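Local coordinates for protein 4-oxalocrotonate decarboxylase NahK (PDB 5D2K) that catalyses the metal-assisted decarboxylation of (3E)-2-oxohex-3-enedioate to 2-oxopent-4-enoate and carbon dioxide during naphthalene degradation, at residues Y48-W52 / V164-A168; G67-G71 / M219-L224; D99-C105 / S263-I269; I109-I113 / Y153-K157; G206-L210 / T239-T243. The protein carries 1 engineered substitution. All coordinates share one frame; numbering follows the deposited sequence.

Contact 1 (Y48-W52 / V164-A168); sequences YDVQW and VADNA
Val164 O, a carbonyl near the C-terminal end of helix 160-165, is gripped by two donors. One comes from across the contact: Gln51 NE2 on helix 44-60 sits 3.0 Å from Val164 O, with a nearly straight 169° at the hydrogen. The oxygen lies close to the plane of the Gln51 amide, while the donor is tilted slightly from the carbonyl plane. The second donor is the backbone Asn167 N, whose residue is the positive-phi C-prime position of the Schellman motif that ends the helix. Gln51 spans the gap because its CG stands anti to its own backbone N (chi1 -173°) and the chain runs on extended. The same NE2 also donates to Tyr88 O, which further fixes the rotation of the amide. Beside it, Asn167 OD1 comes within 3.4 Å of Gln51 CD, the two side chains crossing at about a right angle with their amide planes 66° apart; that oxygen takes its hydrogen bond from Phe90 N.

Apolar contacts flank the amide. Val164 CG1 stands over the middle of the Tyr48 ring, 3.4 Å from its centroid, in a CH-pi contact. The tyrosine also stacks with Tyr88 and binds Tyr88 N through its OH. Farther along, Val50 CG1 meets Ala165 CB at 4.0 Å. Just past the helix end, Ala168 touches the bound 2-oxoadipate. A buried helix terminus whose following turn lines the ligand pocket thus has a side-chain amide from another helix bonded to one of its last carbonyls.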
# COMPACT_ATOMS: atom_id res chain seq x y z
N TYR A 48 -6.17 -5.26 12.82
CA TYR A 48 -7.02 -4.53 11.89
C TYR A 48 -7.96 -3.58 12.65
O TYR A 48 -8.28 -2.51 12.14
CB TYR A 48 -7.81 -5.48 10.98
CG TYR A 48 -7.02 -5.92 9.75
CD1 TYR A 48 -6.70 -5.00 8.73
CD2 TYR A 48 -6.56 -7.22 9.62
CE1 TYR A 48 -5.97 -5.39 7.61
CE2 TYR A 48 -5.83 -7.62 8.49
CZ TYR A 48 -5.54 -6.70 7.50
OH TYR A 48 -4.80 -7.08 6.39
N ASP A 49 -8.36 -3.95 13.88
CA ASP A 49 -9.12 -3.03 14.72
C ASP A 49 -8.32 -1.74 14.94
O ASP A 49 -8.86 -0.63 14.85
CB ASP A 49 -9.45 -3.64 16.10
CG ASP A 49 -10.58 -4.67 16.05
OD1 ASP A 49 -11.26 -4.81 15.02
OD2 ASP A 49 -10.79 -5.33 17.10
N VAL A 50 -7.04 -1.91 15.24
CA VAL A 50 -6.18 -0.76 15.45
C VAL A 50 -6.05 0.06 14.16
O VAL A 50 -6.18 1.28 14.19
CB VAL A 50 -4.79 -1.18 15.97
CG1 VAL A 50 -3.81 -0.01 15.98
CG2 VAL A 50 -4.91 -1.78 17.37
N GLN A 51 -5.82 -0.61 13.03
CA GLN A 51 -5.70 0.09 11.76
C GLN A 51 -6.95 0.90 11.42
O GLN A 51 -6.86 2.07 11.00
CB GLN A 51 -5.42 -0.89 10.62
CG GLN A 51 -5.13 -0.16 9.30
CD GLN A 51 -5.11 -1.08 8.10
OE1 GLN A 51 -5.99 -1.02 7.24
NE2 GLN A 51 -4.08 -1.92 8.01
N TRP A 52 -8.13 0.29 11.58
CA TRP A 52 -9.36 0.99 11.25
C TRP A 52 -9.64 2.12 12.24
O TRP A 52 -10.30 3.10 11.90
CB TRP A 52 -10.55 0.02 11.18
CG TRP A 52 -10.61 -0.80 9.91
CD1 TRP A 52 -9.94 -1.95 9.65
CD2 TRP A 52 -11.39 -0.51 8.73
NE1 TRP A 52 -10.26 -2.42 8.39
CE2 TRP A 52 -11.14 -1.55 7.81
CE3 TRP A 52 -12.27 0.52 8.37
CZ2 TRP A 52 -11.74 -1.59 6.54
CZ3 TRP A 52 -12.87 0.48 7.12
CH2 TRP A 52 -12.60 -0.56 6.22
N VAL A 164 0.29 -4.65 10.09
CA VAL A 164 -1.11 -4.33 9.86
C VAL A 164 -1.56 -3.18 10.75
O VAL A 164 -2.23 -2.26 10.29
CB VAL A 164 -2.01 -5.56 10.09
CG1 VAL A 164 -3.47 -5.16 10.18
CG2 VAL A 164 -1.80 -6.57 8.96
N ALA A 165 -1.19 -3.23 12.03
CA ALA A 165 -1.57 -2.18 12.97
C ALA A 165 -1.01 -0.81 12.57
O ALA A 165 -1.61 0.22 12.86
CB ALA A 165 -1.09 -2.55 14.39
N ASP A 166 0.16 -0.83 11.91
CA ASP A 166 0.84 0.35 11.37
C ASP A 166 0.39 0.67 9.92
O ASP A 166 1.13 1.26 9.13
CB ASP A 166 2.36 0.13 11.43
CG ASP A 166 3.18 1.35 11.05
OD1 ASP A 166 2.80 2.49 11.39
OD2 ASP A 166 4.24 1.16 10.41
N ASN A 167 -0.84 0.29 9.59
CA ASN A 167 -1.43 0.59 8.29
C ASN A 167 -0.53 0.15 7.12
O ASN A 167 -0.40 0.86 6.13
CB ASN A 167 -1.74 2.08 8.18
CG ASN A 167 -2.65 2.38 7.00
OD1 ASN A 167 -3.45 1.54 6.61
ND2 ASN A 167 -2.50 3.56 6.41
N ALA A 168 0.07 -1.02 7.27
CA ALA A 168 0.91 -1.61 6.22
C ALA A 168 1.99 -0.64 5.72
O ALA A 168 2.31 -0.63 4.54
CB ALA A 168 0.03 -2.10 5.07

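Contact 2 (G67-G71 / M219-L224); sequences GLKMG and MLANLL. With OOG (2-oxoadipic acid), chain D; EDO (1,2-ethanediol), chain H.
Met70 and Leu68 carry the contact from strand 65-71, and helix 213-225 lies across them: this is a helix packed on a face of the large mixed sheet of the FAH fold. The short segments cross at 102°, with their axes 9.9 Å apart.

The tight part is centred on Leu220. Met70 SD rests 3.7 Å from Leu220 CB, its thioether folded by bends at chi2 and chi3 (-73° and -68°). On the other side of Leu220, its CD2 meets Leu68 CD1 at 4.0 Å, the two leucines crossing obliquely. Leu68 CD1 also reaches tip to tip toward Leu224 CD1, again 4.0 Å away. Putting an alanine in place of Met70 would probably open a gap beside Leu220 and leave Leu223 CD1 without its partner on the strand.

Leu223 marks the border with the looser side: its CD1 is turned to Met70 CE, 4.0 Å away, while a 1,2-ethanediol, probably from the crystallisation liquor, lies against the rest of the residue, with its O1 hydrogen-bonded 2.7 Å from Leu223 O. Beyond it, the partly exposed Met219 is modelled in two conformations, which makes its touch on Met70 CE doubtful.

Strand alternation sends Lys69 to the opposite face, away from the helix and into the active-site pocket. Its bent chain brings the ammonium group to a salt bridge with Glu147, a magnesium ligand, and to a hydrogen bond with Ala168 O. Behind the helix-packed methionine, then, Lys69 NZ donates to the keto oxygen O5 of 2-oxoadipate at 2.7 Å.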
# COMPACT_ATOMS: atom_id res chain seq x y z
N GLY A 67 -8.15 5.99 -1.07
CA GLY A 67 -7.97 4.66 -1.63
C GLY A 67 -7.53 3.60 -0.64
O GLY A 67 -7.48 3.84 0.55
N LEU A 68 -7.23 2.42 -1.17
CA LEU A 68 -6.75 1.29 -0.38
C LEU A 68 -5.49 0.72 -1.03
O LEU A 68 -5.29 0.92 -2.23
CB LEU A 68 -7.82 0.19 -0.28
CG LEU A 68 -9.15 0.58 0.35
CD1 LEU A 68 -10.18 -0.53 0.12
CD2 LEU A 68 -8.98 0.88 1.84
N LYS A 69 -4.65 0.03 -0.26
CA LYS A 69 -3.50 -0.66 -0.84
C LYS A 69 -3.45 -2.11 -0.38
O LYS A 69 -3.89 -2.45 0.72
CB LYS A 69 -2.16 0.05 -0.53
CG LYS A 69 -1.91 0.51 0.91
CD LYS A 69 -1.20 -0.52 1.79
CE LYS A 69 0.16 -0.94 1.25
NZ LYS A 69 1.38 -0.18 1.72
N MET A 70 -2.96 -2.97 -1.26
CA MET A 70 -2.62 -4.34 -0.91
C MET A 70 -1.12 -4.45 -0.77
O MET A 70 -0.37 -3.86 -1.56
CB MET A 70 -3.13 -5.31 -1.97
CG MET A 70 -4.63 -5.55 -1.89
SD MET A 70 -5.10 -6.57 -0.49
CE MET A 70 -4.38 -8.13 -0.97
N GLY A 71 -0.68 -5.19 0.25
CA GLY A 71 0.73 -5.38 0.48
C GLY A 71 1.12 -6.84 0.60
O GLY A 71 0.28 -7.69 0.93
N MET A 219 -8.69 -10.46 -3.90
CA MET A 219 -8.27 -10.80 -2.55
C MET A 219 -8.64 -9.69 -1.56
O MET A 219 -9.08 -9.98 -0.45
CB MET A 219 -6.77 -11.07 -2.49
CG MET A 219 -6.32 -11.51 -1.12
SD MET A 219 -4.59 -11.99 -1.07
CE MET A 219 -4.66 -13.47 -2.08
N LEU A 220 -8.47 -8.44 -1.97
CA LEU A 220 -8.85 -7.32 -1.11
C LEU A 220 -10.34 -7.38 -0.76
O LEU A 220 -10.72 -7.18 0.40
CB LEU A 220 -8.51 -5.98 -1.78
CG LEU A 220 -8.95 -4.69 -1.09
CD1 LEU A 220 -8.29 -4.57 0.29
CD2 LEU A 220 -8.59 -3.50 -1.95
N ALA A 221 -11.19 -7.66 -1.75
CA ALA A 221 -12.62 -7.78 -1.48
C ALA A 221 -12.88 -8.86 -0.44
O ALA A 221 -13.68 -8.68 0.48
CB ALA A 221 -13.40 -8.06 -2.78
N ASN A 222 -12.18 -9.98 -0.59
CA ASN A 222 -12.38 -11.10 0.33
C ASN A 222 -11.88 -10.78 1.74
O ASN A 222 -12.55 -11.12 2.72
CB ASN A 222 -11.71 -12.35 -0.24
CG ASN A 222 -12.44 -12.85 -1.49
OD1 ASN A 222 -13.64 -12.63 -1.62
ND2 ASN A 222 -11.71 -13.50 -2.40
N LEU A 223 -10.75 -10.09 1.84
CA LEU A 223 -10.24 -9.69 3.16
C LEU A 223 -11.19 -8.72 3.85
O LEU A 223 -11.45 -8.83 5.06
CB LEU A 223 -8.84 -9.07 3.03
CG LEU A 223 -7.73 -10.06 2.65
CD1 LEU A 223 -6.43 -9.33 2.30
CD2 LEU A 223 -7.51 -11.03 3.80
N LEU A 224 -11.71 -7.76 3.09
CA LEU A 224 -12.61 -6.76 3.65
C LEU A 224 -13.89 -7.41 4.13
O LEU A 224 -14.44 -7.01 5.15
CB LEU A 224 -12.91 -5.66 2.62
CG LEU A 224 -11.77 -4.68 2.34
CD1 LEU A 224 -12.12 -3.85 1.11
CD2 LEU A 224 -11.54 -3.75 3.54
C2 OOG D . 4.60 -3.40 4.06
C3 OOG D . 4.00 -2.74 2.83
C4 OOG D . 3.80 -3.74 1.72
C6 OOG D . 3.62 -3.82 -0.88
O4 OOG D . 3.33 -3.25 -1.96
O3 OOG D . 4.09 -4.98 -0.88
C5 OOG D . 3.44 -3.07 0.42
C1 OOG D . 6.10 -3.23 4.08
O1 OOG D . 6.67 -2.57 5.00
O2 OOG D . 6.79 -3.75 3.16
O5 OOG D . 2.99 -1.94 0.36
C1 EDO H . -9.54 -8.33 7.91
O1 EDO H . -10.35 -7.48 7.08
C2 EDO H . -8.72 -9.31 7.07
O2 EDO H . -8.27 -10.40 7.89

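Contact 3 (D99-C105 / S263-I269); sequences DGGVVDC and SVSARFI
Val103 N donates to Arg267 O at 2.8 Å, the middle rung of a parallel backbone ladder that pairs Val102 with Arg267 and Val103 with Phe268. Arg267 N to Gly101 O and Ile269 N to Val103 O are the rungs on either side. Cys105 N extends the ladder past the strand, 2.7 Å from Ile269 O. At the other end, Gly100 N binds Ser265 O from above the carbonyl plane, and a side-chain acceptor, Asp99 OD1, receives Ser265 N nearly along its C-O axis.

Strand 101-103 is an outermost strand of the five-stranded mixed sheet, and strand 263-268, which closes the chain, separates it from strand 253-258.

Apolar contacts divide between the faces. On the buried one, Val103 and Phe268 lie side by side, with Val103 CB 3.6 Å from Phe268 CD2, and Cys105 SG meets the ring obliquely, 3.8 Å from the same CD2. A serine replacing Phe268 would probably leave Val103 and Cys105 SG without the ring they pack against, and Ile254 without that neighbour. On the exposed face, Val102 CG2 covers one side of the Arg267 guanidinium, 3.4 Å from Arg267 CZ, while the Val102 and Ile269 side chains cross at about a right angle, CG1 of Val102 3.7 Å from Ile269 CG1.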
# COMPACT_ATOMS: atom_id res chain seq x y z
N ASP A 99 2.89 13.50 -10.10
CA ASP A 99 3.96 13.07 -11.01
C ASP A 99 5.00 14.18 -11.12
O ASP A 99 4.66 15.35 -11.34
CB ASP A 99 3.36 12.73 -12.38
CG ASP A 99 4.30 11.93 -13.28
OD1 ASP A 99 5.41 11.57 -12.85
OD2 ASP A 99 3.90 11.64 -14.43
N GLY A 100 6.27 13.81 -10.94
CA GLY A 100 7.37 14.76 -11.02
C GLY A 100 7.56 15.59 -9.78
O GLY A 100 8.41 16.48 -9.75
N GLY A 101 6.79 15.28 -8.73
CA GLY A 101 6.80 16.04 -7.50
C GLY A 101 8.00 15.84 -6.59
O GLY A 101 8.83 14.95 -6.80
N VAL A 102 8.07 16.67 -5.57
CA VAL A 102 9.16 16.65 -4.60
C VAL A 102 8.62 16.11 -3.28
O VAL A 102 7.58 16.56 -2.79
CB VAL A 102 9.75 18.05 -4.38
CG1 VAL A 102 10.92 18.01 -3.40
CG2 VAL A 102 10.19 18.63 -5.70
N VAL A 103 9.32 15.12 -2.74
CA VAL A 103 8.94 14.51 -1.47
C VAL A 103 9.93 14.94 -0.40
O VAL A 103 11.13 14.75 -0.55
CB VAL A 103 8.93 12.98 -1.58
CG1 VAL A 103 8.70 12.33 -0.20
CG2 VAL A 103 7.87 12.53 -2.58
N ASP A 104 9.41 15.49 0.70
CA ASP A 104 10.24 15.96 1.80
C ASP A 104 10.54 14.81 2.76
O ASP A 104 9.67 14.38 3.53
CB ASP A 104 9.55 17.12 2.52
CG ASP A 104 10.36 17.68 3.66
OD1 ASP A 104 11.51 17.25 3.88
OD2 ASP A 104 9.83 18.59 4.34
N CYS A 105 11.77 14.30 2.70
CA CYS A 105 12.17 13.18 3.55
C CYS A 105 12.25 13.54 5.03
O CYS A 105 12.37 12.65 5.87
CB CYS A 105 13.51 12.62 3.11
SG CYS A 105 13.47 11.81 1.50
N SER A 263 5.94 7.14 -17.86
CA SER A 263 6.75 6.99 -16.66
C SER A 263 6.23 7.83 -15.51
O SER A 263 5.52 8.80 -15.73
CB SER A 263 8.21 7.37 -16.94
OG SER A 263 8.31 8.72 -17.36
N VAL A 264 6.59 7.42 -14.30
CA VAL A 264 6.30 8.14 -13.06
C VAL A 264 7.62 8.60 -12.46
O VAL A 264 8.55 7.80 -12.35
CB VAL A 264 5.55 7.26 -12.04
CG1 VAL A 264 5.22 8.04 -10.77
CG2 VAL A 264 4.29 6.67 -12.66
N SER A 265 7.73 9.87 -12.09
CA SER A 265 8.99 10.41 -11.56
C SER A 265 8.77 11.17 -10.26
O SER A 265 7.66 11.64 -10.00
CB SER A 265 9.65 11.35 -12.58
OG SER A 265 10.00 10.69 -13.78
N ALA A 266 9.82 11.30 -9.48
CA ALA A 266 9.79 12.10 -8.26
C ALA A 266 11.20 12.42 -7.84
O ALA A 266 12.15 11.74 -8.24
CB ALA A 266 9.06 11.37 -7.14
N ARG A 267 11.35 13.48 -7.05
CA ARG A 267 12.64 13.73 -6.44
C ARG A 267 12.46 13.95 -4.95
O ARG A 267 11.36 14.26 -4.48
CB ARG A 267 13.34 14.92 -7.09
CG ARG A 267 12.67 16.26 -6.96
CD ARG A 267 13.65 17.33 -7.46
NE ARG A 267 13.10 18.68 -7.39
CZ ARG A 267 13.40 19.55 -6.44
NH1 ARG A 267 12.85 20.76 -6.45
NH2 ARG A 267 14.24 19.22 -5.47
N PHE A 268 13.55 13.75 -4.23
CA PHE A 268 13.52 13.76 -2.77
C PHE A 268 14.44 14.82 -2.19
O PHE A 268 15.53 15.05 -2.71
CB PHE A 268 13.89 12.37 -2.25
CG PHE A 268 12.92 11.30 -2.67
CD1 PHE A 268 13.04 10.69 -3.92
CD2 PHE A 268 11.87 10.95 -1.85
CE1 PHE A 268 12.12 9.72 -4.32
CE2 PHE A 268 10.95 9.99 -2.24
CZ PHE A 268 11.07 9.38 -3.47
N ILE A 269 13.98 15.48 -1.14
CA ILE A 269 14.81 16.46 -0.44
C ILE A 269 14.76 16.19 1.06
O ILE A 269 14.02 15.32 1.51
CB ILE A 269 14.37 17.91 -0.71
CG1 ILE A 269 12.93 18.13 -0.24
CG2 ILE A 269 14.53 18.26 -2.18
CD1 ILE A 269 12.50 19.58 -0.31
OXT ILE A 269 15.46 16.82 1.85
O HOH W 1 7.03 11.65 -15.03

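Contact 4 (I109-I113 / Y153-K157); sequences IHPKI and YENFK
Phe156 brings CD2 over one face of the His110 imidazole, 3.4 Å from His110 CD2. The rings meet obliquely, with their planes at 44° and their centroids 5.0 Å apart. The edge of the phenyl ring also meets backbone: His110 O lies near its plane, 3.3 Å from Phe156 CE2. Over one phenyl face, Lys112 CE stands 3.9 Å from the Phe156 centroid in a CH-pi contact, doubtful because the lysine has two modelled conformations; its ammonium is too far for more than weak attraction.

The histidine is confined on several sides. Its CG is wedged between backbone N and carbonyl carbon (chi1 41°), which turns the ring toward the loop, where His110 CE1 comes 3.2 Å from Tyr153 O at the ring's edge. Ile109 CG2 covers the face turned from Phe156, and NE2 is hydrogen-bonded to Ser151 O, so the imidazole has little freedom to rotate.

Phe156 also touches the bound 2-oxoadipate, so the ring held here is part of the pocket lining. The contact joins the start of strand 112-121 to the loop that runs from strand 139-149 to helix 160-165, with Ile149 of the adjacent antiparallel strand packing against Phe156.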
# COMPACT_ATOMS: atom_id res chain seq x y z
N ILE A 109 10.80 8.55 7.99
CA ILE A 109 11.71 7.93 8.95
C ILE A 109 12.86 7.20 8.24
O ILE A 109 14.04 7.49 8.47
CB ILE A 109 10.95 6.94 9.85
CG1 ILE A 109 9.89 7.69 10.66
CG2 ILE A 109 11.91 6.22 10.79
CD1 ILE A 109 8.78 6.80 11.20
N HIS A 110 12.51 6.25 7.38
CA HIS A 110 13.48 5.48 6.60
C HIS A 110 12.80 4.93 5.35
O HIS A 110 12.58 3.71 5.23
CB HIS A 110 14.11 4.35 7.44
CG HIS A 110 13.14 3.61 8.32
ND1 HIS A 110 13.54 2.94 9.46
CD2 HIS A 110 11.80 3.42 8.23
CE1 HIS A 110 12.50 2.38 10.03
NE2 HIS A 110 11.43 2.66 9.31
N PRO A 111 12.45 5.82 4.42
CA PRO A 111 11.55 5.48 3.32
C PRO A 111 12.16 4.64 2.21
O PRO A 111 13.37 4.70 1.95
CB PRO A 111 11.15 6.86 2.77
CG PRO A 111 12.34 7.72 3.05
CD PRO A 111 12.79 7.26 4.42
N LYS A 112 11.29 3.86 1.58
CA LYS A 112 11.62 3.05 0.41
C LYS A 112 10.55 3.27 -0.64
O LYS A 112 9.41 3.59 -0.30
CB LYS A 112 11.69 1.56 0.74
CG LYS A 112 12.67 1.15 1.82
CD LYS A 112 12.60 -0.36 2.02
CE LYS A 112 13.40 -0.81 3.23
NZ LYS A 112 14.85 -0.51 3.07
N ILE A 113 10.89 3.06 -1.91
CA ILE A 113 9.88 3.12 -2.96
C ILE A 113 9.62 1.76 -3.59
O ILE A 113 10.51 0.91 -3.65
CB ILE A 113 10.23 4.11 -4.10
CG1 ILE A 113 11.58 3.76 -4.73
CG2 ILE A 113 10.20 5.55 -3.59
CD1 ILE A 113 11.75 4.40 -6.10
N TYR A 153 8.22 0.99 12.49
CA TYR A 153 9.01 0.13 13.37
C TYR A 153 10.49 0.22 13.04
O TYR A 153 10.86 0.34 11.88
CB TYR A 153 8.52 -1.32 13.30
CG TYR A 153 7.07 -1.42 13.68
CD1 TYR A 153 6.65 -1.10 14.96
CD2 TYR A 153 6.12 -1.79 12.74
CE1 TYR A 153 5.31 -1.16 15.30
CE2 TYR A 153 4.79 -1.86 13.06
CZ TYR A 153 4.39 -1.55 14.34
OH TYR A 153 3.05 -1.63 14.64
N GLU A 154 11.31 0.17 14.09
CA GLU A 154 12.75 0.37 13.96
C GLU A 154 13.37 -0.64 13.01
O GLU A 154 12.99 -1.81 13.00
CB GLU A 154 13.44 0.28 15.33
CG GLU A 154 14.95 0.42 15.25
CD GLU A 154 15.60 0.58 16.61
OE1 GLU A 154 14.89 0.50 17.62
OE2 GLU A 154 16.83 0.79 16.65
N ASN A 155 14.31 -0.14 12.21
CA ASN A 155 15.05 -0.93 11.22
C ASN A 155 14.15 -1.57 10.18
O ASN A 155 14.53 -2.57 9.56
CB ASN A 155 15.90 -1.99 11.90
CG ASN A 155 17.31 -1.51 12.19
OD1 ASN A 155 17.58 -0.92 13.23
ND2 ASN A 155 18.22 -1.75 11.25
N PHE A 156 12.95 -1.04 10.02
CA PHE A 156 12.00 -1.51 9.05
C PHE A 156 11.78 -3.00 9.22
O PHE A 156 11.53 -3.72 8.25
CB PHE A 156 12.52 -1.17 7.65
CG PHE A 156 11.48 -0.64 6.69
CD1 PHE A 156 10.51 -1.49 6.21
CD2 PHE A 156 11.50 0.67 6.22
CE1 PHE A 156 9.54 -1.07 5.34
CE2 PHE A 156 10.53 1.10 5.34
CZ PHE A 156 9.54 0.25 4.93
N LYS A 157 11.86 -3.46 10.47
CA LYS A 157 11.68 -4.85 10.79
C LYS A 157 10.35 -5.14 11.56
O LYS A 157 10.19 -4.74 12.68
CB LYS A 157 12.91 -5.38 11.56
CG LYS A 157 12.70 -5.83 13.00
CD LYS A 157 12.88 -4.71 14.03
CE LYS A 157 14.26 -4.72 14.62
NZ LYS A 157 14.47 -3.89 15.84

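Contact 5 (G206-L210 / T239-T243); sequences GAAVL and TGGIT. With OOG (2-oxoadipic acid), chain D.
Val209 and Ile242 cross at about a right angle, with Val209 CG2 3.9 Å from Ile242 CG1, and the rest of the contact is arranged round this pair. The valine forks over the other loop's backbone. With CG1 anti to the backbone N (chi1 180°), that methyl presses on Thr239 O at 3.2 Å, while Val209 CG2 comes 3.7 Å from Gly240 O. Val209 is the centre of an inverse gamma turn, and its side chain points toward residues 239-243.

Ile242 packs against the 3-10 segment 206-208. Its CD1 reaches Gly206 CA at 4.2 Å, and its CG2 sits at the same distance, 4.2 Å, from Ala208 CB. That alanine methyl also rests on the backbone, 3.6 Å from Ile242 O. Between the two segments everything is van der Waals contact; the polar groups find partners elsewhere. Thr239 OG1 is bonded to Ile117 O, and Thr239 O, under the valine methyl, accepts from Ser216 OG.

Gly240 lets the loop lie this close: a CB there would be jammed against the preceding carbonyl O and would lie close to Val209 CG1. Gly241 serves the ligand instead, since a CB on it would be crowded by 2-oxoadipate O4. On the side turned from Val209, Gly241 N donates to 2-oxoadipate O4 at 2.7 Å, a rather bent bond of 137°. O4 belongs to the carboxylate next to the keto group, so this glycine loop is part of the 2-oxo acid site, beside the magnesium ligands Glu114 and Glu116.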
# COMPACT_ATOMS: atom_id res chain seq x y z
N GLY A 206 3.76 -7.23 -14.01
CA GLY A 206 2.53 -7.23 -13.21
C GLY A 206 2.18 -8.60 -12.65
O GLY A 206 1.64 -8.70 -11.55
N ALA A 207 2.52 -9.66 -13.38
CA ALA A 207 2.22 -11.01 -12.93
C ALA A 207 2.82 -11.34 -11.56
O ALA A 207 2.36 -12.26 -10.88
CB ALA A 207 2.69 -12.02 -13.96
N ALA A 208 3.85 -10.60 -11.15
CA ALA A 208 4.45 -10.79 -9.83
C ALA A 208 3.43 -10.59 -8.70
O ALA A 208 3.55 -11.18 -7.63
CB ALA A 208 5.63 -9.84 -9.65
N VAL A 209 2.41 -9.79 -8.95
CA VAL A 209 1.35 -9.56 -7.98
C VAL A 209 0.31 -10.68 -8.05
O VAL A 209 -0.64 -10.61 -8.82
CB VAL A 209 0.69 -8.17 -8.23
CG1 VAL A 209 -0.44 -7.89 -7.23
CG2 VAL A 209 1.76 -7.09 -8.16
N LEU A 210 0.53 -11.75 -7.28
CA LEU A 210 -0.40 -12.88 -7.17
C LEU A 210 -0.74 -13.56 -8.49
O LEU A 210 -1.78 -14.21 -8.61
CB LEU A 210 -1.70 -12.42 -6.49
CG LEU A 210 -1.58 -11.98 -5.04
CD1 LEU A 210 -2.91 -11.44 -4.53
CD2 LEU A 210 -1.12 -13.13 -4.15
N THR A 239 -2.26 -2.19 -6.09
CA THR A 239 -2.41 -3.64 -6.00
C THR A 239 -1.20 -4.39 -5.46
O THR A 239 -1.31 -5.58 -5.17
CB THR A 239 -2.81 -4.25 -7.38
OG1 THR A 239 -1.79 -3.99 -8.37
CG2 THR A 239 -4.16 -3.69 -7.87
N GLY A 240 -0.06 -3.70 -5.29
CA GLY A 240 1.10 -4.33 -4.67
C GLY A 240 2.44 -4.06 -5.36
O GLY A 240 2.52 -3.84 -6.56
N GLY A 241 3.50 -4.09 -4.56
CA GLY A 241 4.83 -3.85 -5.10
C GLY A 241 5.21 -4.96 -6.05
O GLY A 241 5.17 -6.15 -5.70
N ILE A 242 5.56 -4.57 -7.27
CA ILE A 242 5.92 -5.55 -8.29
C ILE A 242 7.33 -6.05 -8.02
O ILE A 242 7.65 -7.22 -8.25
CB ILE A 242 5.75 -4.94 -9.69
CG1 ILE A 242 4.25 -4.79 -10.00
CG2 ILE A 242 6.39 -5.83 -10.75
CD1 ILE A 242 3.90 -3.88 -11.16
N THR A 243 8.17 -5.18 -7.47
CA THR A 243 9.55 -5.54 -7.16
C THR A 243 9.88 -5.28 -5.71
O THR A 243 9.07 -4.74 -4.96
CB THR A 243 10.56 -4.74 -8.00
OG1 THR A 243 10.64 -3.40 -7.49
CG2 THR A 243 10.15 -4.69 -9.46
C2 OOG D . 4.60 -3.40 4.06
C3 OOG D . 4.00 -2.74 2.83
C4 OOG D . 3.80 -3.74 1.72
C6 OOG D . 3.62 -3.82 -0.88
O4 OOG D . 3.33 -3.25 -1.96
O3 OOG D . 4.09 -4.98 -0.88
C5 OOG D . 3.44 -3.07 0.42
C1 OOG D . 6.10 -3.23 4.08
O1 OOG D . 6.67 -2.57 5.00
O2 OOG D . 6.79 -3.75 3.16
O5 OOG D . 2.99 -1.94 0.36

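Contacts 1, 2 and 5 are buried and gather round the 2-oxoadipate pocket; contact 3 is partly buried at a sheet edge, and contact 4 lies at the surface yet reaches the ligand through Phe156. Contacts 1 and 2 adjoin at the pocket lysine, and Trp52 packs on Leu224. Contacts 2 and 5 both touch the ligand and meet through Met219 and Leu210. Contact 4 joins contact 1 through Tyr153 against Asp166, and contact 3 through Ile113 against Phe268. The chemistry differs with place: a side-chain amide on a helix end in contact 1, apolar packing in contact 2, methyls set on loop carbonyls in contact 5, a backbone ladder in contact 3, and oblique rings in contact 4.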